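Local structure of fructooligosaccharide ABC transporter substrate-binding protein FusA (Streptococcus pneumoniae, 5G5Y) at residues A440-Y445 with Y473-Y478; I203-D208 with D219-N224; D223-K228 with T461-Y466. The protein binds short- and long-chain fructooligosaccharides such as kestose, nystose and inulin, but not sucrose, for import by the FusABC-MsmK ABC transporter. All blocks are in the same frame, centred on the assembly; numbering follows the deposited sequence.

Contact 1: residues A440-Y445 with Y473-Y478; sequences ADMNDY and YGLSDY. With ZN (zinc ion), chain H.
Tyr-473 points an edge of its ring at the face of Tyr-445. The two rings form a T-shaped pair, with centroids 5.6 Å apart and planes at 67°. CE2 of Tyr-473 does the touching and lies 3.9 Å from CG of Tyr-445. One face of the Tyr-473 ring is turned to the backbone of helix 429-455. The carbonyl O of Asp-441 sits over that face, offset toward the rim. CB of Asp-441 adds a close contact, 3.6 Å from Tyr-473 CD1. Beyond this CB, the carboxylate of Asp-441 is tilted against the ring. Asp-441 OD2 binds a zinc ion at 2.0 Å, with His-437 as the other protein ligand, one turn earlier in the same helix. A water donates to this same OD2 and to the backbone O of Tyr-473.

The contact belongs to a bundle formed by the last three helices of the chain. Tyr-473 lies in the tight link between helices 459-472 and 475-492. Gly-474 ends the first of these in a Schellman motif and is also the N-cap of the second.

Met-442 reaches across to helix 475-492. Its CG stands between the backbone N and the carbonyl carbon (chi1 83°), and the chain beyond is extended. Met-442 CE thereby comes over the centre of the Tyr-478 ring in a CH-pi contact, 4.1 Å from the centroid and 6° off the normal. Met-442 CE is also 4.3 Å from Leu-475 CD1. Met-442 and Leu-475 both also pack on Phe-220, while the hydroxyl of Tyr-478 is hydrogen-bonded to Glu-439.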
loop_
_atom_site.group_PDB
_atom_site.type_symbol
_atom_site.label_atom_id
_atom_site.label_comp_id
_atom_site.label_asym_id
_atom_site.label_seq_id
_atom_site.Cartn_x
_atom_site.Cartn_y
_atom_site.Cartn_z
ATOM N N ALA A 440 -3.945 -13.517 13.986
ATOM C CA ALA A 440 -3.265 -14.800 13.783
ATOM C C ALA A 440 -4.256 -15.966 13.883
ATOM O O ALA A 440 -4.130 -16.928 13.158
ATOM C CB ALA A 440 -2.110 -14.974 14.741
ATOM N N ASP A 441 -5.254 -15.867 14.757
ATOM C CA ASP A 441 -6.246 -16.915 14.920
ATOM C C ASP A 441 -7.283 -16.921 13.834
ATOM O O ASP A 441 -7.720 -18.000 13.387
ATOM C CB ASP A 441 -6.984 -16.776 16.256
ATOM C CG ASP A 441 -6.157 -17.252 17.471
ATOM O OD1 ASP A 441 -4.989 -17.704 17.352
ATOM O OD2 ASP A 441 -6.761 -17.180 18.554
ATOM N N MET A 442 -7.776 -15.733 13.461
ATOM C CA MET A 442 -8.966 -15.684 12.605
ATOM C C MET A 442 -8.714 -15.498 11.096
ATOM O O MET A 442 -9.533 -15.966 10.333
ATOM C CB MET A 442 -10.047 -14.733 13.110
ATOM C CG MET A 442 -9.927 -13.288 12.778
ATOM S SD MET A 442 -11.411 -12.391 13.327
ATOM C CE MET A 442 -10.672 -10.768 13.073
ATOM N N ASN A 443 -7.586 -14.906 10.695
ATOM C CA ASN A 443 -7.404 -14.486 9.296
ATOM C C ASN A 443 -7.419 -15.658 8.331
ATOM O O ASN A 443 -8.174 -15.651 7.333
ATOM C CB ASN A 443 -6.156 -13.615 9.110
ATOM C CG ASN A 443 -6.357 -12.200 9.650
ATOM O OD1 ASN A 443 -7.450 -11.853 10.100
ATOM N ND2 ASN A 443 -5.319 -11.385 9.594
ATOM N N ASP A 444 -6.625 -16.677 8.618
ATOM C CA ASP A 444 -6.567 -17.865 7.760
ATOM C C ASP A 444 -7.902 -18.596 7.772
ATOM O O ASP A 444 -8.319 -19.099 6.748
ATOM C CB ASP A 444 -5.426 -18.821 8.163
ATOM C CG ASP A 444 -4.006 -18.254 7.850
ATOM O OD1 ASP A 444 -3.846 -17.470 6.909
ATOM O OD2 ASP A 444 -3.027 -18.622 8.548
ATOM N N TYR A 445 -8.576 -18.618 8.917
ATOM C CA TYR A 445 -9.926 -19.228 9.035
ATOM C C TYR A 445 -10.958 -18.562 8.116
ATOM O O TYR A 445 -11.758 -19.222 7.434
ATOM C CB TYR A 445 -10.399 -19.177 10.500
ATOM C CG TYR A 445 -11.816 -19.615 10.705
ATOM C CD1 TYR A 445 -12.169 -20.968 10.642
ATOM C CD2 TYR A 445 -12.818 -18.694 10.956
ATOM C CE1 TYR A 445 -13.485 -21.363 10.817
ATOM C CE2 TYR A 445 -14.131 -19.071 11.124
ATOM C CZ TYR A 445 -14.470 -20.423 11.046
ATOM O OH TYR A 445 -15.796 -20.799 11.209
ATOM N N TYR A 473 -13.049 -16.498 18.537
ATOM C CA TYR A 473 -11.729 -15.946 18.296
ATOM C C TYR A 473 -11.560 -14.498 18.758
ATOM O O TYR A 473 -10.442 -13.967 18.686
ATOM C CB TYR A 473 -11.347 -16.009 16.821
ATOM C CG TYR A 473 -11.025 -17.378 16.282
ATOM C CD1 TYR A 473 -10.151 -18.242 16.950
ATOM C CD2 TYR A 473 -11.561 -17.792 15.083
ATOM C CE1 TYR A 473 -9.826 -19.477 16.415
ATOM C CE2 TYR A 473 -11.240 -19.012 14.538
ATOM C CZ TYR A 473 -10.373 -19.857 15.208
ATOM O OH TYR A 473 -10.121 -21.070 14.640
ATOM N N GLY A 474 -12.632 -13.851 19.181
ATOM C CA GLY A 474 -12.537 -12.543 19.814
ATOM C C GLY A 474 -12.983 -11.367 18.954
ATOM O O GLY A 474 -12.547 -10.230 19.193
ATOM N N LEU A 475 -13.834 -11.623 17.958
ATOM C CA LEU A 475 -14.273 -10.564 17.054
ATOM C C LEU A 475 -14.843 -9.344 17.788
ATOM O O LEU A 475 -14.498 -8.211 17.445
ATOM C CB LEU A 475 -15.291 -11.085 16.034
ATOM C CG LEU A 475 -15.779 -10.070 14.998
ATOM C CD1 LEU A 475 -14.596 -9.577 14.192
ATOM C CD2 LEU A 475 -16.857 -10.694 14.128
ATOM N N SER A 476 -15.709 -9.535 18.790
ATOM C CA SER A 476 -16.261 -8.368 19.469
ATOM C C SER A 476 -15.184 -7.539 20.153
ATOM O O SER A 476 -15.262 -6.323 20.139
ATOM C CB SER A 476 -17.384 -8.719 20.451
ATOM O OG SER A 476 -16.905 -9.535 21.488
ATOM N N ASP A 477 -14.174 -8.176 20.730
ATOM C CA ASP A 477 -13.082 -7.434 21.370
ATOM C C ASP A 477 -12.248 -6.682 20.349
ATOM O O ASP A 477 -11.852 -5.540 20.585
ATOM C CB ASP A 477 -12.185 -8.368 22.174
ATOM C CG ASP A 477 -12.867 -8.915 23.429
ATOM O OD1 ASP A 477 -13.875 -8.366 23.900
ATOM O OD2 ASP A 477 -12.380 -9.919 23.955
ATOM N N TYR A 478 -11.951 -7.362 19.255
ATOM C CA TYR A 478 -11.237 -6.787 18.096
ATOM C C TYR A 478 -11.877 -5.460 17.650
ATOM O O TYR A 478 -11.217 -4.417 17.557
ATOM C CB TYR A 478 -11.270 -7.807 16.947
ATOM C CG TYR A 478 -10.460 -7.429 15.729
ATOM C CD1 TYR A 478 -9.101 -7.643 15.718
ATOM C CD2 TYR A 478 -11.047 -6.877 14.592
ATOM C CE1 TYR A 478 -8.320 -7.321 14.647
ATOM C CE2 TYR A 478 -10.261 -6.547 13.481
ATOM C CZ TYR A 478 -8.895 -6.789 13.530
ATOM O OH TYR A 478 -8.028 -6.520 12.503
HETATM ZN ZN ZN H . -5.899 -17.696 20.326
HETATM O O HOH W 1 -7.994 -14.821 19.288
#

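Contact 2: residues I203-D208 with D219-N224; sequences IGDNDD and DFTADN. With CA (calcium ion), chain D.
Thr-221 and Asp-205 meet where a beta hairpin, strands 210-212 and 218-220, runs into a calcium-binding turn. The loop before the hairpin packs against that turn.

One direct hydrogen bond crosses the contact. Thr-221 OG1 donates to Asp-205 OD1 over a short 2.5 Å, reaching the oxygen on its anti side, 25° out of the carboxylate plane. His-209 ND1 is a second partner of this OD1. Elsewhere a water bridges the segments. It accepts from Asn-224 ND2 at 3.0 Å and lies within hydrogen-bonding distance of Gly-204 O and Thr-221 O.

Metal bonds organise the turn. The calcium ion is held by Asp-219 OD1, Phe-220 O, Asp-223 OD1, Asn-224 OD1 and three waters. One of these waters also accepts from Phe-220 N. The Asn-224 amide is gripped at both ends: OD1 is 2.3 Å from the calcium, and ND2 donates to Asp-219 OD2 at 3.2 Å. This should fix which way round the amide lies.

Van der Waals contact comes from Ile-203, whose CG2 and CD1 lie against the Asn-224 and Asp-219 side chains, crossing them at about a right angle. Ile-203 CG2 is 3.6 Å from Asn-224 ND2 and 3.7 Å from Asp-219 OD2.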
loop_
_atom_site.group_PDB
_atom_site.type_symbol
_atom_site.label_atom_id
_atom_site.label_comp_id
_atom_site.label_asym_id
_atom_site.label_seq_id
_atom_site.Cartn_x
_atom_site.Cartn_y
_atom_site.Cartn_z
ATOM N N ILE A 203 -21.606 -2.645 0.759
ATOM C CA ILE A 203 -20.534 -2.601 1.778
ATOM C C ILE A 203 -19.184 -3.108 1.286
ATOM O O ILE A 203 -18.166 -2.372 1.321
ATOM C CB ILE A 203 -20.930 -3.305 3.095
ATOM C CG1 ILE A 203 -22.216 -2.671 3.618
ATOM C CG2 ILE A 203 -19.821 -3.146 4.117
ATOM C CD1 ILE A 203 -22.784 -3.265 4.885
ATOM N N GLY A 204 -19.151 -4.374 0.897
ATOM C CA GLY A 204 -17.962 -4.935 0.293
ATOM C C GLY A 204 -16.945 -5.404 1.311
ATOM O O GLY A 204 -17.298 -5.751 2.443
ATOM N N ASP A 205 -15.690 -5.428 0.893
ATOM C CA ASP A 205 -14.621 -6.096 1.643
ATOM C C ASP A 205 -13.249 -5.486 1.324
ATOM O O ASP A 205 -13.054 -4.862 0.284
ATOM C CB ASP A 205 -14.631 -7.594 1.316
ATOM C CG ASP A 205 -13.801 -8.440 2.291
ATOM O OD1 ASP A 205 -13.657 -8.031 3.485
ATOM O OD2 ASP A 205 -13.299 -9.535 1.851
ATOM N N ASN A 206 -12.287 -5.687 2.213
ATOM C CA ASN A 206 -10.904 -5.333 1.902
ATOM C C ASN A 206 -9.986 -6.250 2.689
ATOM O O ASN A 206 -10.488 -7.086 3.452
ATOM C CB ASN A 206 -10.640 -3.857 2.166
ATOM C CG ASN A 206 -10.900 -3.448 3.600
ATOM O OD1 ASN A 206 -10.583 -4.180 4.549
ATOM N ND2 ASN A 206 -11.428 -2.244 3.779
ATOM N N ASP A 207 -8.677 -6.105 2.510
ATOM C CA ASP A 207 -7.719 -7.051 3.133
ATOM C C ASP A 207 -7.724 -7.005 4.651
ATOM O O ASP A 207 -7.277 -7.953 5.263
ATOM C CB ASP A 207 -6.306 -6.850 2.564
ATOM C CG ASP A 207 -6.171 -7.365 1.140
ATOM O OD1 ASP A 207 -7.084 -8.104 0.673
ATOM O OD2 ASP A 207 -5.154 -7.050 0.471
ATOM N N ASP A 208 -8.190 -5.911 5.256
ATOM C CA ASP A 208 -8.370 -5.839 6.724
ATOM C C ASP A 208 -9.753 -6.325 7.195
ATOM O O ASP A 208 -10.002 -6.394 8.391
ATOM C CB ASP A 208 -8.232 -4.402 7.211
ATOM C CG ASP A 208 -6.869 -3.803 6.902
ATOM O OD1 ASP A 208 -5.846 -4.454 7.155
ATOM O OD2 ASP A 208 -6.813 -2.665 6.386
ATOM N N ASP A 219 -16.887 -1.254 10.858
ATOM C CA ASP A 219 -17.671 -2.445 10.459
ATOM C C ASP A 219 -16.764 -3.565 9.974
ATOM O O ASP A 219 -15.945 -3.379 9.056
ATOM C CB ASP A 219 -18.681 -2.018 9.376
ATOM C CG ASP A 219 -19.632 -3.147 8.928
ATOM O OD1 ASP A 219 -19.866 -4.105 9.680
ATOM O OD2 ASP A 219 -20.180 -3.048 7.813
ATOM N N PHE A 220 -16.877 -4.735 10.609
ATOM C CA PHE A 220 -16.162 -5.934 10.153
ATOM C C PHE A 220 -16.913 -6.487 8.956
ATOM O O PHE A 220 -18.102 -6.770 9.051
ATOM C CB PHE A 220 -16.050 -6.967 11.261
ATOM C CG PHE A 220 -15.156 -8.112 10.932
ATOM C CD1 PHE A 220 -13.795 -7.952 10.953
ATOM C CD2 PHE A 220 -15.697 -9.372 10.640
ATOM C CE1 PHE A 220 -12.956 -9.023 10.691
ATOM C CE2 PHE A 220 -14.852 -10.443 10.351
ATOM C CZ PHE A 220 -13.489 -10.247 10.390
ATOM N N THR A 221 -16.267 -6.563 7.807
ATOM C CA THR A 221 -16.989 -6.858 6.586
ATOM C C THR A 221 -17.330 -8.336 6.426
ATOM O O THR A 221 -18.284 -8.683 5.747
ATOM C CB THR A 221 -16.188 -6.407 5.369
ATOM O OG1 THR A 221 -14.903 -7.007 5.436
ATOM C CG2 THR A 221 -16.049 -4.887 5.341
ATOM N N ALA A 222 -16.553 -9.208 7.045
ATOM C CA ALA A 222 -16.693 -10.615 6.778
ATOM C C ALA A 222 -17.717 -11.377 7.651
ATOM O O ALA A 222 -17.778 -12.595 7.567
ATOM C CB ALA A 222 -15.328 -11.263 6.823
ATOM N N ASP A 223 -18.533 -10.681 8.441
ATOM C CA ASP A 223 -19.739 -11.285 9.060
ATOM C C ASP A 223 -21.052 -10.612 8.614
ATOM O O ASP A 223 -22.065 -10.795 9.258
ATOM C CB ASP A 223 -19.614 -11.261 10.584
ATOM C CG ASP A 223 -19.696 -9.849 11.167
ATOM O OD1 ASP A 223 -19.628 -8.864 10.365
ATOM O OD2 ASP A 223 -19.830 -9.755 12.412
ATOM N N ASN A 224 -21.022 -9.838 7.517
ATOM C CA ASN A 224 -22.205 -9.125 7.023
ATOM C C ASN A 224 -23.007 -10.051 6.077
ATOM O O ASN A 224 -22.422 -10.818 5.320
ATOM C CB ASN A 224 -21.780 -7.895 6.207
ATOM C CG ASN A 224 -21.197 -6.787 7.061
ATOM O OD1 ASN A 224 -21.437 -6.706 8.295
ATOM N ND2 ASN A 224 -20.479 -5.886 6.421
HETATM CA CA CA D . -20.164 -6.462 10.195
HETATM O O HOH W 2 -19.561 -6.789 3.741
HETATM O O HOH W 3 -19.071 -5.612 12.378
HETATM O O HOH W 4 -22.016 -5.136 10.662
HETATM O O HOH W 5 -22.029 -7.053 11.722
#

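Contact 3: residues D223-K228 with T461-Y466; sequences DNDNYK and TEWDDY. With CA (calcium ion), chain D.
Lys-228 lies along one face of the Trp-463 indole. Lys-228 CB starts over the six-membered ring of Trp-463, 3.8 Å from the centroid and only 4° off the normal, a CH-pi contact. Lys-228 CG is anti to the backbone N, and the chain then runs on toward the five-membered ring. Lys-228 CD settles there, 3.7 Å from Trp-463 CG. A bend at chi3 (84°) keeps the tip near the ring instead of carrying it straight past. Lys-228 NZ ends 4.6 Å from the centroid of the Trp-463 five-membered ring, 30° off its normal, as an off-centre cation-pi partner.

Other groups hold the rest of the indole. Tyr-466 CD2 lies over the opposite face. At the ring's edge, CD1 of Tyr-227 is 3.8 Å from Trp-463 CH2. The closest approach of the contact is Trp-463 CZ2 to Asn-224 O, 3.3 Å. A water in the indole plane accepts from Trp-463 NE1 at 2.9 Å and donates to Asp-223 O and Asp-225 OD1. The indole N-H is thus linked through water to the calcium-binding turn at Asp-223 and to the first residue of helix 225-239, Asp-225. The hydroxyls of Tyr-227 and Tyr-466 share a second water, and Tyr-466 OH is also hydrogen-bonded to Ala-222 O.

The contact sets the first turn of helix 225-239 against helix 459-472. Trp-463 is the large side chain between them, and Lys-228 also touches Ile-459 of helix 459-472. Helix 429-455 completes the group: its Ile-446 is touched by both Tyr-227 and Tyr-466.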
loop_
_atom_site.group_PDB
_atom_site.type_symbol
_atom_site.label_atom_id
_atom_site.label_comp_id
_atom_site.label_asym_id
_atom_site.label_seq_id
_atom_site.Cartn_x
_atom_site.Cartn_y
_atom_site.Cartn_z
ATOM N N ASP A 223 -18.533 -10.681 8.441
ATOM C CA ASP A 223 -19.739 -11.285 9.060
ATOM C C ASP A 223 -21.052 -10.612 8.614
ATOM O O ASP A 223 -22.065 -10.795 9.258
ATOM C CB ASP A 223 -19.614 -11.261 10.584
ATOM C CG ASP A 223 -19.696 -9.849 11.167
ATOM O OD1 ASP A 223 -19.628 -8.864 10.365
ATOM O OD2 ASP A 223 -19.830 -9.755 12.412
ATOM N N ASN A 224 -21.022 -9.838 7.517
ATOM C CA ASN A 224 -22.205 -9.125 7.023
ATOM C C ASN A 224 -23.007 -10.051 6.077
ATOM O O ASN A 224 -22.422 -10.818 5.320
ATOM C CB ASN A 224 -21.780 -7.895 6.207
ATOM C CG ASN A 224 -21.197 -6.787 7.061
ATOM O OD1 ASN A 224 -21.437 -6.706 8.295
ATOM N ND2 ASN A 224 -20.479 -5.886 6.421
ATOM N N ASP A 225 -24.326 -9.937 6.098
ATOM C CA ASP A 225 -25.166 -10.612 5.089
ATOM C C ASP A 225 -24.692 -10.302 3.666
ATOM O O ASP A 225 -24.791 -11.150 2.787
ATOM C CB ASP A 225 -26.615 -10.192 5.237
ATOM C CG ASP A 225 -27.244 -10.698 6.533
ATOM O OD1 ASP A 225 -26.613 -11.516 7.256
ATOM O OD2 ASP A 225 -28.390 -10.283 6.800
ATOM N N ASN A 226 -24.176 -9.088 3.456
ATOM C CA ASN A 226 -23.671 -8.657 2.123
ATOM C C ASN A 226 -22.513 -9.493 1.655
ATOM O O ASN A 226 -22.381 -9.770 0.488
ATOM C CB ASN A 226 -23.224 -7.185 2.134
ATOM C CG ASN A 226 -24.202 -6.290 2.852
ATOM O OD1 ASN A 226 -24.318 -6.387 4.085
ATOM N ND2 ASN A 226 -24.972 -5.470 2.109
ATOM N N TYR A 227 -21.649 -9.860 2.599
ATOM C CA TYR A 227 -20.483 -10.651 2.316
ATOM C C TYR A 227 -20.895 -12.074 1.919
ATOM O O TYR A 227 -20.317 -12.642 1.012
ATOM C CB TYR A 227 -19.610 -10.695 3.543
ATOM C CG TYR A 227 -18.329 -11.451 3.446
ATOM C CD1 TYR A 227 -18.304 -12.799 3.711
ATOM C CD2 TYR A 227 -17.108 -10.800 3.176
ATOM C CE1 TYR A 227 -17.113 -13.497 3.709
ATOM C CE2 TYR A 227 -15.905 -11.517 3.129
ATOM C CZ TYR A 227 -15.926 -12.861 3.410
ATOM O OH TYR A 227 -14.754 -13.599 3.396
ATOM N N LYS A 228 -21.871 -12.625 2.641
ATOM C CA LYS A 228 -22.463 -13.925 2.299
ATOM C C LYS A 228 -22.999 -13.912 0.854
ATOM O O LYS A 228 -22.733 -14.851 0.111
ATOM C CB LYS A 228 -23.529 -14.328 3.322
ATOM C CG LYS A 228 -24.324 -15.553 2.915
ATOM C CD LYS A 228 -25.145 -16.111 4.054
ATOM C CE LYS A 228 -26.459 -15.412 4.210
ATOM N NZ LYS A 228 -27.368 -16.296 5.005
ATOM N N THR A 461 -26.018 -23.038 5.353
ATOM C CA THR A 461 -26.144 -23.806 6.587
ATOM C C THR A 461 -25.023 -23.528 7.583
ATOM O O THR A 461 -25.234 -23.608 8.797
ATOM C CB THR A 461 -26.302 -25.315 6.271
ATOM O OG1 THR A 461 -27.471 -25.441 5.463
ATOM C CG2 THR A 461 -26.492 -26.125 7.523
ATOM N N GLU A 462 -23.851 -23.159 7.075
ATOM C CA GLU A 462 -22.662 -23.016 7.889
ATOM C C GLU A 462 -22.460 -21.584 8.408
ATOM O O GLU A 462 -21.621 -21.378 9.294
ATOM C CB GLU A 462 -21.428 -23.411 7.061
ATOM C CG GLU A 462 -21.385 -24.890 6.733
ATOM C CD GLU A 462 -20.125 -25.337 6.003
ATOM O OE1 GLU A 462 -19.138 -24.551 5.895
ATOM O OE2 GLU A 462 -20.113 -26.527 5.596
ATOM N N TRP A 463 -23.215 -20.633 7.853
ATOM C CA TRP A 463 -22.999 -19.205 8.131
ATOM C C TRP A 463 -23.103 -18.848 9.611
ATOM O O TRP A 463 -22.198 -18.190 10.158
ATOM C CB TRP A 463 -23.929 -18.352 7.266
ATOM C CG TRP A 463 -23.757 -16.856 7.431
ATOM C CD1 TRP A 463 -24.605 -16.002 8.062
ATOM C CD2 TRP A 463 -22.680 -16.065 6.924
ATOM N NE1 TRP A 463 -24.111 -14.710 7.990
ATOM C CE2 TRP A 463 -22.934 -14.727 7.294
ATOM C CE3 TRP A 463 -21.516 -16.360 6.186
ATOM C CZ2 TRP A 463 -22.068 -13.688 6.957
ATOM C CZ3 TRP A 463 -20.667 -15.330 5.840
ATOM C CH2 TRP A 463 -20.948 -14.005 6.225
ATOM N N ASP A 464 -24.181 -19.283 10.263
ATOM C CA ASP A 464 -24.412 -18.922 11.677
ATOM C C ASP A 464 -23.311 -19.473 12.588
ATOM O O ASP A 464 -22.785 -18.732 13.448
ATOM C CB ASP A 464 -25.817 -19.335 12.167
ATOM C CG ASP A 464 -26.919 -18.396 11.690
ATOM O OD1 ASP A 464 -26.639 -17.334 11.075
ATOM O OD2 ASP A 464 -28.102 -18.719 11.944
ATOM N N ASP A 465 -22.891 -20.718 12.374
ATOM C CA ASP A 465 -21.792 -21.264 13.205
ATOM C C ASP A 465 -20.448 -20.563 12.944
ATOM O O ASP A 465 -19.600 -20.455 13.829
ATOM C CB ASP A 465 -21.578 -22.762 12.992
ATOM C CG ASP A 465 -22.643 -23.626 13.675
ATOM O OD1 ASP A 465 -23.427 -23.129 14.482
ATOM O OD2 ASP A 465 -22.680 -24.835 13.390
ATOM N N TYR A 466 -20.239 -20.143 11.703
ATOM C CA TYR A 466 -19.032 -19.405 11.344
ATOM C C TYR A 466 -18.945 -18.108 12.110
ATOM O O TYR A 466 -17.903 -17.798 12.642
ATOM C CB TYR A 466 -19.004 -19.161 9.844
ATOM C CG TYR A 466 -18.228 -17.963 9.308
ATOM C CD1 TYR A 466 -16.863 -18.060 9.037
ATOM C CD2 TYR A 466 -18.889 -16.778 8.962
ATOM C CE1 TYR A 466 -16.139 -16.988 8.484
ATOM C CE2 TYR A 466 -18.188 -15.710 8.407
ATOM C CZ TYR A 466 -16.822 -15.817 8.164
ATOM O OH TYR A 466 -16.151 -14.797 7.579
HETATM CA CA CA D . -20.164 -6.462 10.195
HETATM O O HOH W 6 -24.672 -11.989 8.921
HETATM O O HOH W 7 -15.101 -15.824 5.002
HETATM O O HOH W 4 -22.016 -5.136 10.662
HETATM O O HOH W 3 -19.071 -5.612 12.378
HETATM O O HOH W 5 -22.029 -7.053 11.722
#

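From the N terminus, contact 2 comes first. It closes the short loop 203-224 round the hairpin of strands 210-212 and 218-220. Contact 3 starts on Asp-223 and Asn-224, where contact 2 ends, and spans more than 230 residues to helix 459-472. Contact 1 opens inside that span, on helix 429-455, and closes beyond it at 473-478. Contacts 1 and 3 therefore cross, while contacts 2 and 1 follow in series. All three touch one another. Leu-475 of contact 1 packs on Phe-220 and Asp-223, and Tyr-445 packs on Tyr-466. Together they tie the calcium turn and helix 225-239 to the three C-terminal helices.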